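Local coordinates for endo-beta-mannanase (Opitutaceae bacterium TAV5, PDB 7BOB), which probably hydrolyses beta-1,4-linked mannose units of mannan-derived chains as an exo-acting family 5 glycoside hydrolase of a termite hindgut bacterium, at residues A[197-208]-A[266-274]. Sequence-based numbering, arbitrary orientation.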
# COMPACT_ATOMS: atom_id res chain seq x y z
N HIS A 197 -22.02 -8.91 -2.80
CA HIS A 197 -21.91 -7.65 -3.53
C HIS A 197 -20.49 -7.33 -3.97
O HIS A 197 -20.30 -6.40 -4.76
CB HIS A 197 -22.52 -6.51 -2.70
CG HIS A 197 -21.75 -6.18 -1.46
ND1 HIS A 197 -21.40 -7.13 -0.52
CD2 HIS A 197 -21.27 -5.00 -1.00
CE1 HIS A 197 -20.72 -6.55 0.46
NE2 HIS A 197 -20.62 -5.26 0.19
N GLN A 198 -19.49 -8.08 -3.51
CA GLN A 198 -18.15 -7.83 -4.02
C GLN A 198 -18.02 -8.14 -5.50
O GLN A 198 -17.04 -7.71 -6.12
CB GLN A 198 -17.12 -8.60 -3.21
CG GLN A 198 -17.23 -8.25 -1.75
CD GLN A 198 -15.93 -8.32 -1.06
OE1 GLN A 198 -14.99 -7.64 -1.44
NE2 GLN A 198 -15.84 -9.19 -0.06
N GLN A 199 -19.00 -8.84 -6.09
CA GLN A 199 -19.07 -8.89 -7.55
C GLN A 199 -19.11 -7.50 -8.16
O GLN A 199 -18.61 -7.30 -9.27
CB GLN A 199 -20.31 -9.67 -8.00
CG GLN A 199 -20.39 -11.11 -7.57
CD GLN A 199 -21.74 -11.71 -7.93
OE1 GLN A 199 -21.93 -12.22 -9.03
NE2 GLN A 199 -22.69 -11.60 -7.01
N VAL A 200 -19.73 -6.54 -7.46
CA VAL A 200 -19.90 -5.17 -7.97
C VAL A 200 -18.77 -4.25 -7.51
O VAL A 200 -18.24 -3.46 -8.29
CB VAL A 200 -21.27 -4.60 -7.54
CG1 VAL A 200 -21.43 -3.19 -8.08
CG2 VAL A 200 -22.42 -5.49 -8.03
N ILE A 201 -18.41 -4.31 -6.22
CA ILE A 201 -17.53 -3.31 -5.63
C ILE A 201 -16.05 -3.72 -5.59
O ILE A 201 -15.22 -2.89 -5.20
CB ILE A 201 -18.01 -2.95 -4.20
CG1 ILE A 201 -17.79 -4.13 -3.25
CG2 ILE A 201 -19.51 -2.47 -4.22
CD1 ILE A 201 -17.74 -3.75 -1.79
N ALA A 202 -15.70 -4.96 -5.95
CA ALA A 202 -14.29 -5.35 -6.05
C ALA A 202 -14.06 -6.18 -7.30
O ALA A 202 -15.00 -6.54 -8.02
CB ALA A 202 -13.82 -6.10 -4.80
N ASP A 203 -12.79 -6.49 -7.59
CA ASP A 203 -12.43 -7.46 -8.62
C ASP A 203 -11.80 -8.65 -7.91
O ASP A 203 -10.61 -8.67 -7.63
CB ASP A 203 -11.49 -6.92 -9.69
CG ASP A 203 -11.29 -7.92 -10.84
OD1 ASP A 203 -11.97 -8.97 -10.87
OD2 ASP A 203 -10.46 -7.64 -11.74
N THR A 204 -12.65 -9.64 -7.61
CA THR A 204 -12.26 -10.87 -6.95
C THR A 204 -12.06 -12.01 -7.94
O THR A 204 -11.74 -13.11 -7.52
CB THR A 204 -13.33 -11.29 -5.95
OG1 THR A 204 -14.52 -11.64 -6.69
CG2 THR A 204 -13.65 -10.13 -4.99
N GLY A 205 -12.28 -11.76 -9.23
CA GLY A 205 -12.41 -12.80 -10.22
C GLY A 205 -13.82 -13.34 -10.37
O GLY A 205 -14.07 -14.13 -11.29
N TRP A 206 -14.75 -12.93 -9.50
CA TRP A 206 -16.16 -13.33 -9.61
C TRP A 206 -16.89 -12.14 -10.24
O TRP A 206 -17.28 -11.19 -9.55
CB TRP A 206 -16.71 -13.74 -8.25
CG TRP A 206 -16.15 -15.07 -7.80
CD1 TRP A 206 -15.01 -15.28 -7.05
CD2 TRP A 206 -16.68 -16.38 -8.09
NE1 TRP A 206 -14.81 -16.63 -6.85
CE2 TRP A 206 -15.82 -17.33 -7.48
CE3 TRP A 206 -17.80 -16.84 -8.80
CZ2 TRP A 206 -16.05 -18.71 -7.56
CZ3 TRP A 206 -18.02 -18.20 -8.88
CH2 TRP A 206 -17.15 -19.12 -8.26
N ARG A 207 -17.07 -12.19 -11.56
CA ARG A 207 -17.37 -11.00 -12.34
C ARG A 207 -18.73 -11.08 -13.00
O ARG A 207 -19.21 -12.16 -13.38
CB ARG A 207 -16.33 -10.80 -13.42
CG ARG A 207 -14.94 -10.51 -12.87
CD ARG A 207 -13.90 -10.69 -13.95
NE ARG A 207 -12.62 -10.10 -13.57
CZ ARG A 207 -11.55 -10.07 -14.36
NH1 ARG A 207 -11.62 -10.60 -15.58
NH2 ARG A 207 -10.43 -9.49 -13.95
N LEU A 208 -19.35 -9.91 -13.12
CA LEU A 208 -20.51 -9.71 -13.98
C LEU A 208 -20.00 -9.26 -15.33
O LEU A 208 -19.51 -8.14 -15.47
CB LEU A 208 -21.44 -8.63 -13.39
CG LEU A 208 -21.88 -8.80 -11.94
CD1 LEU A 208 -22.65 -7.57 -11.49
CD2 LEU A 208 -22.75 -10.04 -11.82
N PHE A 266 -29.64 -1.35 -5.60
CA PHE A 266 -28.64 -1.00 -6.61
C PHE A 266 -27.81 -2.21 -7.01
O PHE A 266 -27.58 -2.45 -8.20
CB PHE A 266 -27.75 0.13 -6.10
CG PHE A 266 -26.50 0.29 -6.90
CD1 PHE A 266 -26.51 1.04 -8.08
CD2 PHE A 266 -25.31 -0.31 -6.49
CE1 PHE A 266 -25.34 1.18 -8.83
CE2 PHE A 266 -24.13 -0.15 -7.23
CZ PHE A 266 -24.15 0.59 -8.40
N TYR A 267 -27.33 -2.98 -6.02
CA TYR A 267 -26.57 -4.20 -6.33
C TYR A 267 -27.41 -5.18 -7.14
O TYR A 267 -26.90 -5.81 -8.08
CB TYR A 267 -26.10 -4.88 -5.04
CG TYR A 267 -25.09 -4.08 -4.25
CD1 TYR A 267 -24.03 -3.44 -4.87
CD2 TYR A 267 -25.20 -3.97 -2.87
CE1 TYR A 267 -23.12 -2.71 -4.14
CE2 TYR A 267 -24.27 -3.25 -2.13
CZ TYR A 267 -23.25 -2.63 -2.77
OH TYR A 267 -22.36 -1.90 -2.04
N VAL A 268 -28.68 -5.35 -6.76
CA VAL A 268 -29.57 -6.25 -7.50
C VAL A 268 -29.74 -5.76 -8.93
O VAL A 268 -29.67 -6.55 -9.88
CB VAL A 268 -30.92 -6.38 -6.77
CG1 VAL A 268 -31.95 -7.18 -7.61
CG2 VAL A 268 -30.71 -7.03 -5.41
N LYS A 269 -29.91 -4.45 -9.11
CA LYS A 269 -30.04 -3.88 -10.45
C LYS A 269 -28.82 -4.20 -11.31
O LYS A 269 -28.95 -4.57 -12.48
CB LYS A 269 -30.20 -2.35 -10.36
CG LYS A 269 -31.53 -1.86 -9.85
CD LYS A 269 -31.68 -0.33 -10.01
CE LYS A 269 -32.88 0.17 -9.21
NZ LYS A 269 -33.04 1.66 -9.24
N CYS A 270 -27.61 -4.02 -10.77
CA CYS A 270 -26.42 -4.39 -11.53
C CYS A 270 -26.42 -5.86 -11.90
O CYS A 270 -26.22 -6.22 -13.07
CB CYS A 270 -25.15 -4.03 -10.76
SG CYS A 270 -25.06 -2.26 -10.37
N ALA A 271 -26.59 -6.72 -10.91
CA ALA A 271 -26.62 -8.15 -11.20
C ALA A 271 -27.67 -8.48 -12.25
O ALA A 271 -27.38 -9.13 -13.26
CB ALA A 271 -26.86 -8.94 -9.91
N ARG A 272 -28.90 -7.98 -12.04
CA ARG A 272 -30.01 -8.28 -12.95
C ARG A 272 -29.69 -8.00 -14.41
O ARG A 272 -30.16 -8.71 -15.30
CB ARG A 272 -31.25 -7.46 -12.56
CG ARG A 272 -32.51 -7.93 -13.28
CD ARG A 272 -32.96 -9.30 -12.77
NE ARG A 272 -34.01 -9.88 -13.58
CZ ARG A 272 -33.81 -10.47 -14.76
NH1 ARG A 272 -32.58 -10.55 -15.29
NH2 ARG A 272 -34.84 -10.99 -15.43
N ALA A 273 -28.88 -6.97 -14.68
CA ALA A 273 -28.45 -6.66 -16.04
C ALA A 273 -27.64 -7.79 -16.68
O ALA A 273 -27.44 -7.76 -17.90
CB ALA A 273 -27.62 -5.37 -16.02
N PHE A 274 -27.18 -8.77 -15.91
CA PHE A 274 -26.34 -9.83 -16.46
C PHE A 274 -26.98 -11.21 -16.40
O PHE A 274 -26.46 -12.13 -17.04
CB PHE A 274 -24.98 -9.85 -15.74
CG PHE A 274 -24.19 -8.58 -15.94
CD1 PHE A 274 -24.48 -7.44 -15.20
CD2 PHE A 274 -23.21 -8.51 -16.92
CE1 PHE A 274 -23.77 -6.25 -15.41
CE2 PHE A 274 -22.50 -7.32 -17.14
CZ PHE A 274 -22.79 -6.19 -16.38
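His197 and Tyr267 bring the backbones together at one end of the contact, with CA atoms 6.4 Å apart, and Leu208 and Phe274 do so at the other, so the short helix 198-201 and the loop after it span the last turns of helix 258-272. At both ends a beta carbon sits on an aromatic face. His197 CB lies 3.6 Å from the centroid of the Tyr267 ring, only 10° off the ring normal. With CG between its backbone N and carbonyl carbon (chi1 67°), the imidazole lies beside the phenol, the two side chains extending in a common direction, its plane turned 56° from the other ring. His197 CD2, at the imidazole edge, lies 3.4 Å from Tyr267 OH, while the polar ends look elsewhere: NE2 bonds to the carbonyl of Trp247, and the hydroxyl pairs with ND1 of His248. Ile201 CG2 comes within 3.6 Å of Tyr267 CE1, and Val200 meets the same ring obliquely through CB. The two methyls of Val200 then divide, CG1 toward the Phe266 ring and CG2 to Cys270 CB at 4.1 Å. A leucine in place of Tyr267 would probably leave His248 ND1 without its hydroxyl mate and His197 CB without a flat surface to rest on. Farther along, Leu208 CB is centred over Phe274, 3.7 Å from the ring centroid, and its CD1 extends back to Ala271 CA. Within the loop, Arg207 forms a salt bridge to Asp203, NE and NH2 each taking one oxygen, and Arg207 NE and Gly205 N reach Asp203 OD1 from opposite faces of the carboxylate plane. The whole exemplifies apolar packing on the outer layer of a (beta/alpha)8 barrel, the family 5 fold, here joining the segment beyond strand 191-192 to the helix that follows strand 237-241.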